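Local coordinates for nucleoprotein (PDB 5EPW) that probably packages the viral RNA genome of human coronavirus NL63 into a helical ribonucleocapsid, the piece here being its C-terminal domain, two copies of which form the assembly, at residues L70-Q74 and A75-F79; K111-E114 and Q115-A118. All blocks are in the same frame, centred on the assembly; numbering follows the deposited sequence.

Contact 1. Residues L70-Q74 and A75-F79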
ATOM      1  N   LEU B  70      10.872  -0.504   0.543  1.00 14.04           N
ATOM      2  CA  LEU B  70      10.268   0.165  -0.630  1.00 14.15           C
ATOM      3  C   LEU B  70       8.715  -0.002  -0.674  1.00 12.80           C
ATOM      4  O   LEU B  70       8.106   0.205  -1.699  1.00 14.83           O
ATOM      5  CB  LEU B  70      10.868  -0.228  -1.932  1.00 15.55           C
ATOM      6  CG  LEU B  70      12.335   0.179  -2.106  1.00 17.15           C
ATOM      7  CD1 LEU B  70      12.811  -0.220  -3.431  1.00 20.42           C
ATOM      8  CD2 LEU B  70      12.628   1.662  -1.772  1.00 21.95           C
ATOM      9  N   ILE B  71       8.103  -0.255   0.508  1.00 12.02           N
ATOM     10  CA  ILE B  71       6.612  -0.377   0.600  1.00 13.15           C
ATOM     11  C   ILE B  71       6.185   0.773   1.481  1.00 15.01           C
ATOM     12  O   ILE B  71       6.654   0.923   2.639  1.00 15.15           O
ATOM     13  CB  ILE B  71       6.160  -1.748   1.237  1.00 12.53           C
ATOM     14  CG1 ILE B  71       6.760  -2.954   0.538  1.00 13.06           C
ATOM     15  CG2 ILE B  71       4.603  -1.713   1.237  1.00 12.39           C
ATOM     16  CD1 ILE B  71       6.499  -4.244   1.243  1.00 13.37           C
ATOM     17  N   PRO B  72       5.234   1.690   1.020  1.00 13.26           N
ATOM     18  CA  PRO B  72       4.778   2.706   1.977  1.00 15.78           C
ATOM     19  C   PRO B  72       4.076   2.233   3.199  1.00 14.71           C
ATOM     20  O   PRO B  72       3.372   1.149   3.131  1.00 15.54           O
ATOM     21  CB  PRO B  72       3.758   3.527   1.176  1.00 16.52           C
ATOM     22  CG  PRO B  72       3.365   2.576   0.166  1.00 17.18           C
ATOM     23  CD  PRO B  72       4.528   1.691  -0.241  1.00 15.85           C
ATOM     24  N   ASN B  73       4.153   3.046   4.237  1.00 13.66           N
ATOM     25  CA  ASN B  73       3.383   2.793   5.406  1.00 14.35           C
ATOM     26  C   ASN B  73       1.940   3.189   5.293  1.00 13.55           C
ATOM     27  O   ASN B  73       1.527   3.766   4.261  1.00 14.47           O
ATOM     28  CB  ASN B  73       4.103   3.379   6.672  1.00 16.89           C
ATOM     29  CG  ASN B  73       3.961   4.871   6.760  1.00 18.09           C
ATOM     30  OD1 ASN B  73       2.761   5.414   6.816  1.00 19.07           O
ATOM     31  ND2 ASN B  73       5.095   5.566   6.720  1.00 17.26           N
ATOM     32  N   GLN B  74       1.089   2.833   6.242  1.00 13.97           N
ATOM     33  CA  GLN B  74      -0.308   3.066   6.049  1.00 12.76           C
ATOM     34  C   GLN B  74      -0.714   4.555   6.013  1.00 14.28           C
ATOM     35  O   GLN B  74      -1.663   4.949   5.365  1.00 13.06           O
ATOM     36  CB  GLN B  74      -1.074   2.416   7.215  1.00 13.17           C
ATOM     37  CG  GLN B  74      -1.056   0.880   7.062  1.00 13.55           C
ATOM     38  CD  GLN B  74      -1.685   0.174   8.141  1.00 21.23           C
ATOM     39  OE1 GLN B  74      -2.798   0.512   8.540  1.00 22.78           O
ATOM     40  NE2 GLN B  74      -1.003  -0.852   8.665  1.00 21.86           N
ATOM     41  N   ALA B  75       0.018   5.384   6.749  1.00 15.31           N
ATOM     42  CA  ALA B  75      -0.319   6.830   6.811  1.00 15.26           C
ATOM     43  C   ALA B  75       0.139   7.454   5.464  1.00 14.21           C
ATOM     44  O   ALA B  75      -0.660   8.221   4.854  1.00 13.96           O
ATOM     45  CB  ALA B  75       0.409   7.471   7.985  1.00 17.88           C
ATOM     46  N   ALA B  76       1.275   7.083   4.926  1.00 13.25           N
ATOM     47  CA  ALA B  76       1.744   7.527   3.571  1.00 13.78           C
ATOM     48  C   ALA B  76       0.734   7.096   2.505  1.00 13.62           C
ATOM     49  O   ALA B  76       0.291   7.831   1.636  1.00 14.49           O
ATOM     50  CB  ALA B  76       3.129   7.073   3.170  1.00 15.29           C
ATOM     51  N   LEU B  77       0.257   5.832   2.573  1.00 11.78           N
ATOM     52  CA  LEU B  77      -0.693   5.391   1.584  1.00 12.69           C
ATOM     53  C   LEU B  77      -2.003   6.166   1.705  1.00 14.15           C
ATOM     54  O   LEU B  77      -2.602   6.513   0.672  1.00 14.46           O
ATOM     55  CB  LEU B  77      -1.005   3.854   1.773  1.00 12.96           C
ATOM     56  CG  LEU B  77      -1.760   3.201   0.647  1.00 18.43           C
ATOM     57  CD1 LEU B  77      -0.841   3.059  -0.574  1.00 15.15           C
ATOM     58  CD2 LEU B  77      -2.276   1.800   1.057  1.00 19.16           C
ATOM     59  N   PHE B  78      -2.486   6.410   2.912  1.00 12.43           N
ATOM     60  CA  PHE B  78      -3.734   7.176   3.062  1.00 13.29           C
ATOM     61  C   PHE B  78      -3.619   8.597   2.505  1.00 13.26           C
ATOM     62  O   PHE B  78      -4.484   9.048   1.760  1.00 14.03           O
ATOM     63  CB  PHE B  78      -4.129   7.223   4.535  1.00 13.75           C
ATOM     64  CG  PHE B  78      -5.496   7.820   4.808  1.00 11.74           C
ATOM     65  CD1 PHE B  78      -6.637   7.099   4.661  1.00 13.08           C
ATOM     66  CD2 PHE B  78      -5.542   9.106   5.175  1.00 13.83           C
ATOM     67  CE1 PHE B  78      -7.891   7.693   4.898  1.00 13.50           C
ATOM     68  CE2 PHE B  78      -6.748   9.724   5.464  1.00 14.05           C
ATOM     69  CZ  PHE B  78      -7.902   9.030   5.334  1.00 13.47           C
ATOM     70  N   PHE B  79      -2.617   9.302   2.943  1.00 13.11           N
ATOM     71  CA  PHE B  79      -2.484  10.738   2.686  1.00 12.11           C
ATOM     72  C   PHE B  79      -1.792  11.048   1.398  1.00 13.51           C
ATOM     73  O   PHE B  79      -1.776  12.241   0.952  1.00 14.28           O
ATOM     74  CB  PHE B  79      -1.753  11.457   3.817  1.00 14.00           C
ATOM     75  CG  PHE B  79      -2.524  11.563   5.081  1.00 15.94           C
ATOM     76  CD1 PHE B  79      -3.715  12.295   5.135  1.00 15.40           C
ATOM     77  CD2 PHE B  79      -2.126  10.846   6.239  1.00 15.96           C
ATOM     78  CE1 PHE B  79      -4.459  12.396   6.286  1.00 17.56           C
ATOM     79  CE2 PHE B  79      -2.840  10.989   7.429  1.00 16.56           C
ATOM     80  CZ  PHE B  79      -3.966  11.788   7.450  1.00 17.28           C
TER

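Contact 2. Residues K111-E114 and Q115-A118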
ATOM      1  N   LYS B 111      16.600  -5.345  -5.905  1.00 21.22           N
ATOM      2  CA  LYS B 111      15.844  -6.472  -5.327  1.00 19.68           C
ATOM      3  C   LYS B 111      14.328  -6.339  -5.609  1.00 17.85           C
ATOM      4  O   LYS B 111      13.686  -7.322  -5.929  1.00 18.71           O
ATOM      5  CB  LYS B 111      16.078  -6.435  -3.840  1.00 20.93           C
ATOM      6  CG  LYS B 111      15.325  -7.528  -3.006  1.00 23.62           C
ATOM      7  CD  LYS B 111      15.719  -8.908  -3.424  1.00 23.62           C
ATOM      8  CE  LYS B 111      15.165 -10.016  -2.515  1.00 24.50           C
ATOM      9  NZ  LYS B 111      15.676 -11.338  -3.005  1.00 22.83           N
ATOM     10  N   PHE B 112      13.852  -5.102  -5.437  1.00 17.53           N
ATOM     11  CA  PHE B 112      12.367  -4.861  -5.732  1.00 14.90           C
ATOM     12  C   PHE B 112      12.048  -5.217  -7.195  1.00 16.25           C
ATOM     13  O   PHE B 112      11.126  -5.914  -7.521  1.00 15.83           O
ATOM     14  CB  PHE B 112      12.026  -3.500  -5.326  1.00 14.27           C
ATOM     15  CG  PHE B 112      10.542  -3.218  -5.329  1.00 16.40           C
ATOM     16  CD1 PHE B 112       9.892  -2.908  -6.500  1.00 16.44           C
ATOM     17  CD2 PHE B 112       9.877  -3.294  -4.155  1.00 16.76           C
ATOM     18  CE1 PHE B 112       8.517  -2.642  -6.467  1.00 14.02           C
ATOM     19  CE2 PHE B 112       8.507  -3.011  -4.068  1.00 16.50           C
ATOM     20  CZ  PHE B 112       7.835  -2.725  -5.237  1.00 14.29           C
ATOM     21  N   ILE B 113      12.887  -4.698  -8.138  1.00 16.39           N
ATOM     22  CA  ILE B 113      12.651  -4.945  -9.504  1.00 17.82           C
ATOM     23  C   ILE B 113      12.678  -6.404  -9.900  1.00 17.24           C
ATOM     24  O   ILE B 113      11.870  -6.887 -10.700  1.00 18.33           O
ATOM     25  CB  ILE B 113      13.646  -4.041 -10.357  1.00 20.22           C
ATOM     26  CG1 ILE B 113      13.261  -2.584 -10.259  1.00 22.53           C
ATOM     27  CG2 ILE B 113      13.512  -4.480 -11.810  1.00 22.01           C
ATOM     28  CD1 ILE B 113      14.254  -1.572 -10.823  1.00 26.04           C
ATOM     29  N   GLU B 114      13.596  -7.202  -9.301  1.00 18.10           N
ATOM     30  CA  GLU B 114      13.622  -8.639  -9.460  1.00 19.10           C
ATOM     31  C   GLU B 114      12.335  -9.337  -9.141  1.00 18.05           C
ATOM     32  O   GLU B 114      11.947 -10.325  -9.737  1.00 19.11           O
ATOM     33  CB  GLU B 114      14.766  -9.257  -8.573  1.00 23.23           C
ATOM     34  CG  GLU B 114      16.099  -9.395  -9.307  1.00 33.97           C
ATOM     35  CD  GLU B 114      17.290  -9.597  -8.349  1.00 38.29           C
ATOM     36  OE1 GLU B 114      17.098 -10.098  -7.214  1.00 34.51           O
ATOM     37  OE2 GLU B 114      18.425  -9.136  -8.701  1.00 44.48           O
ATOM     38  N   GLN B 115      11.600  -8.789  -8.165  1.00 16.53           N
ATOM     39  CA  GLN B 115      10.390  -9.386  -7.722  1.00 16.30           C
ATOM     40  C   GLN B 115       9.141  -9.007  -8.622  1.00 16.10           C
ATOM     41  O   GLN B 115       8.096  -9.661  -8.425  1.00 15.29           O
ATOM     42  CB  GLN B 115      10.052  -9.030  -6.255  1.00 15.78           C
ATOM     43  CG  GLN B 115      11.185  -9.527  -5.357  1.00 18.03           C
ATOM     44  CD  GLN B 115      11.208 -11.017  -5.282  1.00 21.17           C
ATOM     45  OE1 GLN B 115      10.165 -11.699  -5.075  1.00 20.96           O
ATOM     46  NE2 GLN B 115      12.441 -11.602  -5.431  1.00 20.94           N
ATOM     47  N   ILE B 116       9.241  -7.940  -9.418  1.00 15.62           N
ATOM     48  CA  ILE B 116       8.095  -7.478 -10.200  1.00 15.57           C
ATOM     49  C   ILE B 116       7.804  -8.511 -11.245  1.00 16.77           C
ATOM     50  O   ILE B 116       8.678  -8.804 -12.111  1.00 17.28           O
ATOM     51  CB  ILE B 116       8.364  -6.115 -10.847  1.00 15.48           C
ATOM     52  CG1 ILE B 116       8.619  -5.066  -9.868  1.00 15.17           C
ATOM     53  CG2 ILE B 116       7.200  -5.763 -11.750  1.00 16.64           C
ATOM     54  CD1 ILE B 116       8.975  -3.720 -10.429  1.00 17.10           C
ATOM     55  N   SER B 117       6.620  -9.083 -11.248  1.00 14.43           N
ATOM     56  CA  SER B 117       6.216 -10.141 -12.124  1.00 15.17           C
ATOM     57  C   SER B 117       7.216 -11.295 -12.213  1.00 18.17           C
ATOM     58  O   SER B 117       7.459 -11.938 -13.315  1.00 18.17           O
ATOM     59  CB  SER B 117       5.958  -9.531 -13.553  1.00 16.59           C
ATOM     60  OG  SER B 117       4.853  -8.577 -13.491  1.00 16.88           O
ATOM     61  N   ALA B 118       7.725 -11.642 -11.047  1.00 16.12           N
ATOM     62  CA  ALA B 118       8.609 -12.786 -10.919  1.00 16.49           C
ATOM     63  C   ALA B 118       8.020 -14.082 -11.352  1.00 16.29           C
ATOM     64  O   ALA B 118       8.739 -15.035 -11.849  1.00 21.36           O
ATOM     65  CB  ALA B 118       9.179 -12.838  -9.546  1.00 15.32           C
TER
HETATM   66  O   HOH W   1      15.234 -11.322  -5.940  1.00 24.73           O
HETATM   67  O   HOH W   2      11.132  -6.839 -13.390  1.00 38.72           O

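Contact 1. Residues L70-Q74 and A75-F79
N73 and A76 bring their CA atoms to 5.3 Å where a loop, extended from I71 to N73, runs without a break into the short helix 74-79. Backbone bonds of the i to i+4 kind start at once: L77 N donates to N73 O at 3.0 Å, and F78 N to Q74 O, also at 3.0 Å. N73 thus stands just before the helix while its carbonyl already serves as an acceptor.

The first amides of a helix lack the i-4 carbonyl partner of the turns that follow, and the N73 side chain serves those of A75 and A76. With chi1 at 76°, CG sits between the backbone N and the carbonyl carbon, which folds the short side chain back over the start of the helix. OD1 meets A76 N at 2.9 Å in a nearly straight bond, the donor lying well above the carboxamide plane, and takes a second, weak and bent bond from A75 N at 2.7 Å. ND2 turns to another partner, the carbonyl of R28 of the second subunit, so both ends of the amide are used and its rotation is fixed. Asparagine suits this place because it carries acceptor and donor on one short arm.

The stiff ring of P72 suits the extended backbone leading into the helix and gives the loop an apolar flank: CB rests on the A76 methyl at 4.1 Å and CG lies 4.3 Å from L77 CD1. The small side chain of A76 lets the proline come close. L77 also packs on Y96 and Y98 of strand 91-103 and on P72 of the second subunit. This is a classical asparagine N-cap, set within the intertwined dimer of the coronavirus nucleocapsid C-terminal domain.

Contact 2. Residues K111-E114 and Q115-A118
F112 and I116, one helical turn apart, meet through their outer atoms: I116 CD1 lies 4.1 Å from F112 CD1 and about as far from CE1, oblique to the ring. The same methyl reaches I113 CG1 at 4.4 Å, so it touches side chains of two consecutive residues. Q115 follows a different line. Its CG, anti to the carbonyl carbon (chi1 -60°), lies 3.4 Å from K111 O; the bend at chi2 (-70°) then swings the amide alongside the lysine, the two side chains pointing the same way.

The three polar ends share one water. It accepts from K111 NZ at 3.0 Å and from Q115 NE2, and donates to E114 OE1 at 2.6 Å, joining unlike charges with the amide. The long, flexible lysine and glutamate suit this partly open side of the helix.

Here helix 109-115 of the coronavirus nucleocapsid C-terminal dimerization domain is ending, and its bonds shorten from the alpha to the 3-10 pattern: Q115 N donates to F112 O at 3.0 Å and I116 N to I113 O at 3.1 Å, with only weak bonds left to the carbonyls four residues back. A second water donates to I113 O and, weakly, to I116 O, bridging these two carbonyls.

Farther out, Q115 OE1 accepts from the backbone N of D51, fixing the buried amide, while K121 NZ binds the carbonyls of E114 and I116. Apolar F112 and I116 suit a side facing M49, which also packs on Q115, and the second subunit, whose Y96 touches F112 and T85 touches I116.

Overall arrangement
Neither contact closes a long loop, for each joins consecutive residues, and along the chain they follow one another without nesting or crossing. After helix 64-68, contact 1 turns the loop into helix 74-79. The chain then makes the antiparallel hairpin of strands 82-88 and 91-103 before contact 2 ends helix 109-115 and leads into the following loop. Although their centres are about 20 Å apart, the two meet where L70 CD1 packs on F112 CB at 3.9 Å. Contact 1 leans on strand 91-103, contact 2 on helix 64-68 and the loop around M49, and both also touch the second subunit.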